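Acetyl-CoA acetyltransferase (Bacillus anthracis, PDB 3SS6) probably catalyses the thiolase reaction, the reversible joining of two acetyl-CoA molecules into acetoacetyl-CoA with release of coenzyme A. Local coordinates at residues A[94-97]-A[98-101]; A[352-355]-A[356-360]; A[164-167]-A[168-172]; A[322-325]-A[326-330]. All blocks are in the same frame, centred on the assembly; numbering follows the deposited sequence.

How the contacts relate
All four contacts are local, each between residues a helical turn apart, so none closes a long loop and none nests in or crosses another. From the N terminus, contact 1 lies on helix 93-107, contact 3 at the C-terminal end of helix 159-170, contact 4 at the start of helix 322-332 and contact 2 at the start of helix 352-370. They form two touching pairs. Contacts 1 and 2 join the buried helices of the two thiolase halves near the chain centre, whereas contacts 3 and 4 pack two helices together farther from that centre, again one from each half. The centres of contacts 1 and 3 are about 30 Å apart.

Contact 1: A[94-97]-A[98-101]; sequences GMQA and IMSA. With K (potassium ion), chain F.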
loop_
_atom_site.group_PDB
_atom_site.type_symbol
_atom_site.label_atom_id
_atom_site.label_comp_id
_atom_site.label_asym_id
_atom_site.label_seq_id
_atom_site.Cartn_x
_atom_site.Cartn_y
_atom_site.Cartn_z
ATOM N N GLY A 94 6.553 21.494 20.672
ATOM C CA GLY A 94 7.480 22.588 20.421
ATOM C C GLY A 94 7.747 23.434 21.654
ATOM O O GLY A 94 8.830 24.014 21.790
ATOM N N MET A 95 6.767 23.513 22.548
ATOM C CA MET A 95 6.959 24.237 23.799
ATOM C C MET A 95 7.778 23.374 24.765
ATOM O O MET A 95 8.664 23.878 25.452
ATOM C CB MET A 95 5.616 24.651 24.403
ATOM C CG MET A 95 5.731 25.438 25.699
ATOM S SD MET A 95 4.154 26.115 26.250
ATOM C CE MET A 95 3.977 27.476 25.079
ATOM N N GLN A 96 7.505 22.072 24.806
ATOM C CA GLN A 96 8.308 21.196 25.659
ATOM C C GLN A 96 9.785 21.233 25.247
ATOM O O GLN A 96 10.682 21.156 26.096
ATOM C CB GLN A 96 7.785 19.749 25.617
ATOM C CG GLN A 96 8.614 18.789 26.466
ATOM C CD GLN A 96 8.521 19.136 27.948
ATOM O OE1 GLN A 96 7.429 19.311 28.481
ATOM N NE2 GLN A 96 9.666 19.258 28.609
ATOM N N ALA A 97 10.044 21.347 23.950
ATOM C CA ALA A 97 11.432 21.428 23.482
ATOM C C ALA A 97 12.131 22.629 24.110
ATOM O O ALA A 97 13.279 22.540 24.539
ATOM C CB ALA A 97 11.502 21.501 21.942
ATOM N N ILE A 98 11.431 23.753 24.159
ATOM C CA ILE A 98 11.990 24.950 24.777
ATOM C C ILE A 98 12.197 24.736 26.275
ATOM O O ILE A 98 13.203 25.169 26.832
ATOM C CB ILE A 98 11.082 26.161 24.527
ATOM C CG1 ILE A 98 11.099 26.499 23.031
ATOM C CG2 ILE A 98 11.516 27.354 25.396
ATOM C CD1 ILE A 98 9.948 27.401 22.591
ATOM N N MET A 99 11.241 24.079 26.932
ATOM C CA MET A 99 11.358 23.799 28.363
ATOM C C MET A 99 12.527 22.863 28.673
ATOM O O MET A 99 13.261 23.073 29.644
ATOM C CB MET A 99 10.044 23.224 28.909
ATOM C CG MET A 99 8.916 24.246 28.837
ATOM S SD MET A 99 7.284 23.484 28.729
ATOM C CE MET A 99 7.300 22.435 30.187
ATOM N N SER A 100 12.696 21.848 27.834
ATOM C CA SER A 100 13.780 20.898 28.000
ATOM C C SER A 100 15.133 21.580 27.776
ATOM O O SER A 100 16.108 21.287 28.481
ATOM C CB SER A 100 13.590 19.709 27.061
ATOM O OG SER A 100 12.494 18.910 27.493
ATOM N N ALA A 101 15.182 22.504 26.820
ATOM C CA ALA A 101 16.389 23.304 26.613
ATOM C C ALA A 101 16.678 24.131 27.862
ATOM O O ALA A 101 17.830 24.216 28.334
ATOM C CB ALA A 101 16.223 24.227 25.397
HETATM K K K F . 13.962 16.469 28.239
#
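Gln96 and Ser100, one turn apart on helix 93-107, meet through their polar ends. NE2 of Gln96 donates to OG of Ser100 at 3.1 Å in a nearly straight bond (169°), with the hydroxyl oxygen lying in the plane of the amide. The Gln96 chain starts anti to its own main-chain nitrogen and bends at chi2 (65°), which brings the amide along the helix to the serine. Its other end, OE1, is held by Arg89, so both ends of the amide fix its rotation. The backbone is also tight here, Ser100 N lying 2.7 Å from Gln96 O.

On the apolar flank, by contrast, the side chains meet through van der Waals contacts, as where Met95 CG touches Met99 SD at 3.9 Å; the methyl CE of Met99 lies 3.6 Å from Gln96 OE1. This flank is not a solvent side: strands 385-393 and 275-284 cover the methionines, and the whole contact is buried.

A potassium ion sits 2.9 Å from Ser100 OG, its other ligands being Tyr85 OH and the Tyr85 and Ser100 hydroxyls of the second subunit. Ser100 OG thus accepts the amide N-H and also coordinates the ion, which joins two subunits through what are probably neutral hydroxyls.

Contact 2: A[352-355]-A[356-360]; sequences IGCT and GARIT
Thr355 and Ile359 cross at a slant on one side of helix 352-370, their CG2 methyls 4.0 Å apart. Ile359 has CG1 between its main-chain nitrogen and carbonyl carbon (chi1 66°), so that both CG1 and CG2 lie close to the Thr355 carbonyl oxygen. On another side of the helix, Cys354 SG rests against the aliphatic root of Arg358, 3.8 Å from its CB.

The Arg358 chain then bends twice and brings its guanidinium round to Ile359, whose CG2 lies 3.6 Å above one face, offset toward the rim. At the edge of that group, in its plane, a water accepts from NE and donates to Thr355 OG1, both at 2.9 Å. The same hydroxyl is hydrogen-bonded to His350 and Pro351, and Arg358 NH1 is bonded to Ser362. A second water stands in for a direct backbone bond in the first turn, accepting from Gly356 N at 2.8 Å while also binding Ile352 O.

The turn belongs to a thiolase signature sequence, directly after its His-Pro pair. Strand 252-262 packs against Cys354 and Ala357, strand 374-381 against Thr355 and Ile359, and strand 7-19 against Arg358, which places this helix in the central helical layer of the thiolase fold.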
loop_
_atom_site.group_PDB
_atom_site.type_symbol
_atom_site.label_atom_id
_atom_site.label_comp_id
_atom_site.label_asym_id
_atom_site.label_seq_id
_atom_site.Cartn_x
_atom_site.Cartn_y
_atom_site.Cartn_z
ATOM N N ILE A 352 1.189 21.245 14.187
ATOM C CA ILE A 352 1.143 20.855 15.576
ATOM C C ILE A 352 2.460 20.754 16.334
ATOM O O ILE A 352 2.568 21.315 17.413
ATOM C CB ILE A 352 0.331 19.552 15.744
ATOM C CG1 ILE A 352 0.932 18.427 14.914
ATOM C CG2 ILE A 352 -1.098 19.757 15.287
ATOM C CD1 ILE A 352 0.050 17.200 14.850
ATOM N N GLY A 353 3.470 20.119 15.764
ATOM C CA GLY A 353 4.749 19.996 16.441
ATOM C C GLY A 353 5.398 21.346 16.671
ATOM O O GLY A 353 6.077 21.583 17.658
ATOM N N CYS A 354 5.235 22.193 15.672
ATOM C CA CYS A 354 5.732 23.560 15.651
ATOM C C CYS A 354 5.083 24.572 16.601
ATOM O O CYS A 354 5.738 25.464 17.118
ATOM C CB CYS A 354 5.661 24.090 14.213
ATOM S SG CYS A 354 6.054 25.840 14.013
ATOM N N THR A 355 3.774 24.445 16.783
ATOM C CA THR A 355 2.958 25.515 17.354
ATOM C C THR A 355 3.388 26.015 18.730
ATOM O O THR A 355 3.331 27.221 19.002
ATOM C CB THR A 355 1.480 25.114 17.367
ATOM O OG1 THR A 355 1.023 25.042 16.012
ATOM C CG2 THR A 355 0.645 26.145 18.129
ATOM N N GLY A 356 3.789 25.100 19.606
ATOM C CA GLY A 356 4.195 25.505 20.943
ATOM C C GLY A 356 5.387 26.430 20.919
ATOM O O GLY A 356 5.498 27.322 21.772
ATOM N N ALA A 357 6.275 26.223 19.941
ATOM C CA ALA A 357 7.403 27.133 19.722
ATOM C C ALA A 357 6.978 28.375 18.936
ATOM O O ALA A 357 7.427 29.481 19.229
ATOM C CB ALA A 357 8.537 26.419 19.001
ATOM N N ARG A 358 6.109 28.190 17.946
ATOM C CA ARG A 358 5.627 29.299 17.111
ATOM C C ARG A 358 4.972 30.415 17.930
ATOM O O ARG A 358 5.296 31.598 17.757
ATOM C CB ARG A 358 4.662 28.761 16.033
ATOM C CG ARG A 358 4.566 29.620 14.764
ATOM C CD ARG A 358 3.708 30.880 15.020
ATOM N NE ARG A 358 2.334 30.527 15.370
ATOM C CZ ARG A 358 1.437 31.400 15.828
ATOM N NH1 ARG A 358 1.783 32.665 16.011
ATOM N NH2 ARG A 358 0.195 31.009 16.097
ATOM N N ILE A 359 4.075 30.044 18.842
ATOM C CA ILE A 359 3.382 31.065 19.626
ATOM C C ILE A 359 4.344 31.768 20.572
ATOM O O ILE A 359 4.128 32.930 20.923
ATOM C CB ILE A 359 2.127 30.529 20.375
ATOM C CG1 ILE A 359 2.499 29.516 21.469
ATOM C CG2 ILE A 359 1.128 29.945 19.371
ATOM C CD1 ILE A 359 1.290 29.043 22.307
ATOM N N THR A 360 5.416 31.079 20.964
ATOM C CA THR A 360 6.424 31.699 21.832
ATOM C C THR A 360 7.232 32.731 21.037
ATOM O O THR A 360 7.474 33.847 21.505
ATOM C CB THR A 360 7.338 30.642 22.486
ATOM O OG1 THR A 360 6.527 29.707 23.224
ATOM C CG2 THR A 360 8.338 31.301 23.441
HETATM O O HOH W 1 3.950 22.258 19.507
HETATM O O HOH W 2 1.215 27.823 15.064
#

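Contact 3: A[164-167]-A[168-172]; sequences ENLV and EQYEI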
loop_
_atom_site.group_PDB
_atom_site.type_symbol
_atom_site.label_atom_id
_atom_site.label_comp_id
_atom_site.label_asym_id
_atom_site.label_seq_id
_atom_site.Cartn_x
_atom_site.Cartn_y
_atom_site.Cartn_z
ATOM N N GLU A 164 -16.358 19.676 20.853
ATOM C CA GLU A 164 -17.806 19.706 21.031
ATOM C C GLU A 164 -18.164 19.381 22.473
ATOM O O GLU A 164 -19.169 19.858 22.988
ATOM C CB GLU A 164 -18.517 18.739 20.078
ATOM C CG GLU A 164 -18.629 19.220 18.625
ATOM C CD GLU A 164 -19.710 20.278 18.419
ATOM O OE1 GLU A 164 -20.406 20.626 19.397
ATOM O OE2 GLU A 164 -19.864 20.757 17.272
ATOM N N ASN A 165 -17.348 18.556 23.124
ATOM C CA ASN A 165 -17.577 18.269 24.539
ATOM C C ASN A 165 -17.478 19.546 25.358
ATOM O O ASN A 165 -18.246 19.756 26.294
ATOM C CB ASN A 165 -16.591 17.220 25.068
ATOM C CG ASN A 165 -16.879 15.822 24.536
ATOM O OD1 ASN A 165 -18.007 15.516 24.135
ATOM N ND2 ASN A 165 -15.853 14.962 24.536
ATOM N N LEU A 166 -16.521 20.395 25.004
ATOM C CA LEU A 166 -16.339 21.653 25.707
ATOM C C LEU A 166 -17.462 22.637 25.378
ATOM O O LEU A 166 -17.882 23.400 26.237
ATOM C CB LEU A 166 -14.963 22.250 25.402
ATOM C CG LEU A 166 -13.808 21.621 26.186
ATOM C CD1 LEU A 166 -12.469 22.185 25.716
ATOM C CD2 LEU A 166 -13.992 21.828 27.689
ATOM N N VAL A 167 -17.947 22.600 24.136
ATOM C CA VAL A 167 -19.090 23.414 23.729
ATOM C C VAL A 167 -20.265 23.141 24.657
ATOM O O VAL A 167 -20.873 24.058 25.211
ATOM C CB VAL A 167 -19.522 23.096 22.287
ATOM C CG1 VAL A 167 -20.901 23.682 21.987
ATOM C CG2 VAL A 167 -18.489 23.618 21.297
ATOM N N GLU A 168 -20.595 21.866 24.811
ATOM C CA GLU A 168 -21.688 21.459 25.675
ATOM C C GLU A 168 -21.447 21.795 27.154
ATOM O O GLU A 168 -22.342 22.264 27.849
ATOM C CB GLU A 168 -21.948 19.962 25.507
ATOM C CG GLU A 168 -22.379 19.587 24.089
ATOM C CD GLU A 168 -22.077 18.136 23.726
ATOM O OE1 GLU A 168 -21.603 17.379 24.604
ATOM O OE2 GLU A 168 -22.310 17.756 22.555
ATOM N N GLN A 169 -20.228 21.552 27.618
ATOM C CA GLN A 169 -19.887 21.807 29.016
ATOM C C GLN A 169 -19.952 23.293 29.381
ATOM O O GLN A 169 -20.514 23.667 30.419
ATOM C CB GLN A 169 -18.503 21.231 29.334
ATOM C CG GLN A 169 -18.100 21.328 30.796
ATOM C CD GLN A 169 -16.856 20.508 31.112
ATOM O OE1 GLN A 169 -16.646 19.430 30.547
ATOM N NE2 GLN A 169 -16.023 21.017 32.015
ATOM N N TYR A 170 -19.384 24.137 28.526
ATOM C CA TYR A 170 -19.301 25.568 28.802
ATOM C C TYR A 170 -20.419 26.397 28.151
ATOM O O TYR A 170 -20.409 27.627 28.227
ATOM C CB TYR A 170 -17.916 26.099 28.403
ATOM C CG TYR A 170 -16.835 25.751 29.404
ATOM C CD1 TYR A 170 -16.481 26.648 30.401
ATOM C CD2 TYR A 170 -16.180 24.523 29.361
ATOM C CE1 TYR A 170 -15.503 26.340 31.329
ATOM C CE2 TYR A 170 -15.195 24.205 30.291
ATOM C CZ TYR A 170 -14.868 25.123 31.272
ATOM O OH TYR A 170 -13.897 24.840 32.210
ATOM N N GLU A 171 -21.382 25.713 27.539
ATOM C CA GLU A 171 -22.512 26.360 26.863
ATOM C C GLU A 171 -22.069 27.455 25.890
ATOM O O GLU A 171 -22.589 28.576 25.902
ATOM C CB GLU A 171 -23.531 26.890 27.877
ATOM C CG GLU A 171 -24.117 25.790 28.752
ATOM C CD GLU A 171 -25.153 26.305 29.736
ATOM O OE1 GLU A 171 -26.174 26.871 29.290
ATOM O OE2 GLU A 171 -24.941 26.142 30.956
ATOM N N ILE A 172 -21.112 27.096 25.042
ATOM C CA ILE A 172 -20.527 27.991 24.047
ATOM C C ILE A 172 -21.377 28.006 22.779
ATOM O O ILE A 172 -21.748 26.954 22.264
ATOM C CB ILE A 172 -19.108 27.523 23.700
ATOM C CG1 ILE A 172 -18.252 27.496 24.967
ATOM C CG2 ILE A 172 -18.479 28.423 22.655
ATOM C CD1 ILE A 172 -16.891 26.833 24.779
HETATM O O HOH W 3 -22.582 19.706 20.644
HETATM O O HOH W 4 -19.981 17.127 27.424
#
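The Tyr170 ring takes the carbonyl oxygen of Leu166 at its edge, in plane, with CD2 3.7 Å from that oxygen. Leu166 CD2 comes to the same part of the ring obliquely, 3.7 Å from CE2; the two side chains run alongside each other and point the same way, and the phenol hydroxyl reaches Glu331. The other flat pair is the amide of Asn165 and the carboxylate of Glu168, whose planes are turned 56° apart. Neither binds the other directly. Arg238 joins them instead, forming a salt bridge to Glu168 OE2 and a hydrogen bond to Asn165 OD1. Glu168 has a second conformer, so its bonds, to water as well, are certain only for the one described.

The end of helix 159-170 resembles a Schellman motif. Glu171 takes up a left-handed backbone conformation (phi 50°), which turns Ile172 N back to Val167 O. This six-to-one bond is 3.1 Å long and uses a carbonyl lone pair. The side chain of Ile172 folds back over the last turn, its CD1 3.9 Å from Leu166 O.

A turn earlier, a water stands 2.7 Å from both Glu164 OE1 and Glu168 OE2, though it has more acceptors in reach than protons to give. The water and Arg238 probably ease the repulsion between the two acids. Glu164 OE2 is also bound by the backbone nitrogens of Ser242 and Val243.

Contact 4: A[322-325]-A[326-330]; sequences AAQY and LAVEK
Tyr325 and Glu329, one turn apart on helix 322-332, are joined by a hydrogen bond from the phenol OH to Glu329 OE1, 2.7 Å long. The carboxylate receives it on its anti side, with the hydroxyl 24° out of the carboxylate plane. Ring and carboxylate planes stand 85° apart, and OE1 of Glu329 lies at the ring edge, near the ring plane, 3.2 Å from Tyr325 CE2. The tyrosine leaves the backbone with CG opposite the main-chain nitrogen (chi1 166°), which lays the ring along the helix toward the next turn. Glu329 leaves in the same sense and runs out straight to meet it, and the backbone bond from Glu329 N to Tyr325 O spans the same turn.

Next to the ring, Leu326 packs back on the first turn, its CG 3.3 Å from Ala322 O, while its backbone nitrogen lies 3.3 Å from Tyr325 CD2. On another side of the helix Gln324 and Val328 run side by side, NE2 lying 4.1 Å from CG2.

Further out, Arg336 makes a salt bridge to the same Glu329 OE1; phenol and guanidinium together would be expected to stabilise the negative charge. Helix 174-194 covers Leu326 through Glu176 and Val180, and Lys330 binds Glu176. Gln324 OE1 turns back to accept from the backbone nitrogen of Ala320, with a weak bond to Phe321, so the first turn is tied to the residues preceding it. Ala320 and Phe321 close the NEAF motif characteristic of thiolases, and this helix follows directly behind it.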
loop_
_atom_site.group_PDB
_atom_site.type_symbol
_atom_site.label_atom_id
_atom_site.label_comp_id
_atom_site.label_asym_id
_atom_site.label_seq_id
_atom_site.Cartn_x
_atom_site.Cartn_y
_atom_site.Cartn_z
ATOM N N ALA A 322 -11.881 27.298 17.998
ATOM C CA ALA A 322 -12.371 28.500 18.659
ATOM C C ALA A 322 -13.087 28.127 19.966
ATOM O O ALA A 322 -12.956 28.821 20.977
ATOM C CB ALA A 322 -13.305 29.264 17.736
ATOM N N ALA A 323 -13.839 27.029 19.933
ATOM C CA ALA A 323 -14.603 26.576 21.089
ATOM C C ALA A 323 -13.672 26.234 22.242
ATOM O O ALA A 323 -13.975 26.494 23.405
ATOM C CB ALA A 323 -15.436 25.359 20.730
ATOM N N GLN A 324 -12.547 25.615 21.907
ATOM C CA GLN A 324 -11.585 25.221 22.925
ATOM C C GLN A 324 -10.969 26.458 23.558
ATOM O O GLN A 324 -10.849 26.552 24.787
ATOM C CB GLN A 324 -10.520 24.311 22.307
ATOM C CG GLN A 324 -9.269 24.166 23.134
ATOM C CD GLN A 324 -8.189 25.171 22.770
ATOM O OE1 GLN A 324 -8.042 25.569 21.606
ATOM N NE2 GLN A 324 -7.417 25.583 23.771
ATOM N N TYR A 325 -10.593 27.424 22.723
ATOM C CA TYR A 325 -10.087 28.688 23.241
ATOM C C TYR A 325 -11.128 29.347 24.164
ATOM O O TYR A 325 -10.810 29.827 25.260
ATOM C CB TYR A 325 -9.694 29.668 22.120
ATOM C CG TYR A 325 -9.531 31.028 22.737
ATOM C CD1 TYR A 325 -8.398 31.328 23.475
ATOM C CD2 TYR A 325 -10.555 31.969 22.684
ATOM C CE1 TYR A 325 -8.263 32.541 24.117
ATOM C CE2 TYR A 325 -10.424 33.197 23.323
ATOM C CZ TYR A 325 -9.275 33.467 24.041
ATOM O OH TYR A 325 -9.129 34.672 24.687
ATOM N N LEU A 326 -12.377 29.378 23.715
ATOM C CA LEU A 326 -13.442 30.017 24.484
ATOM C C LEU A 326 -13.631 29.383 25.861
ATOM O O LEU A 326 -13.894 30.087 26.837
ATOM C CB LEU A 326 -14.749 30.024 23.689
ATOM C CG LEU A 326 -14.766 31.086 22.582
ATOM C CD1 LEU A 326 -15.762 30.726 21.486
ATOM C CD2 LEU A 326 -15.098 32.458 23.175
ATOM N N ALA A 327 -13.480 28.061 25.945
ATOM C CA ALA A 327 -13.593 27.386 27.237
ATOM C C ALA A 327 -12.505 27.880 28.184
ATOM O O ALA A 327 -12.769 28.144 29.354
ATOM C CB ALA A 327 -13.516 25.867 27.071
ATOM N N VAL A 328 -11.284 28.000 27.678
ATOM C CA VAL A 328 -10.179 28.520 28.485
ATOM C C VAL A 328 -10.439 29.967 28.895
ATOM O O VAL A 328 -10.267 30.332 30.054
ATOM C CB VAL A 328 -8.839 28.439 27.732
ATOM C CG1 VAL A 328 -7.734 29.103 28.533
ATOM C CG2 VAL A 328 -8.479 26.979 27.461
ATOM N N GLU A 329 -10.864 30.784 27.937
ATOM C CA GLU A 329 -11.192 32.183 28.228
ATOM C C GLU A 329 -12.240 32.325 29.336
ATOM O O GLU A 329 -12.095 33.141 30.247
ATOM C CB GLU A 329 -11.666 32.898 26.964
ATOM C CG GLU A 329 -11.986 34.373 27.193
ATOM C CD GLU A 329 -12.462 35.062 25.935
ATOM O OE1 GLU A 329 -11.605 35.542 25.165
ATOM O OE2 GLU A 329 -13.695 35.118 25.725
ATOM N N LYS A 330 -13.304 31.531 29.252
ATOM C CA LYS A 330 -14.357 31.548 30.259
ATOM C C LYS A 330 -13.876 31.029 31.607
ATOM O O LYS A 330 -14.188 31.609 32.644
ATOM C CB LYS A 330 -15.569 30.746 29.778
ATOM C CG LYS A 330 -16.256 31.371 28.564
ATOM C CD LYS A 330 -17.324 30.458 27.987
ATOM C CE LYS A 330 -17.938 31.050 26.728
ATOM N NZ LYS A 330 -18.574 32.367 26.984
#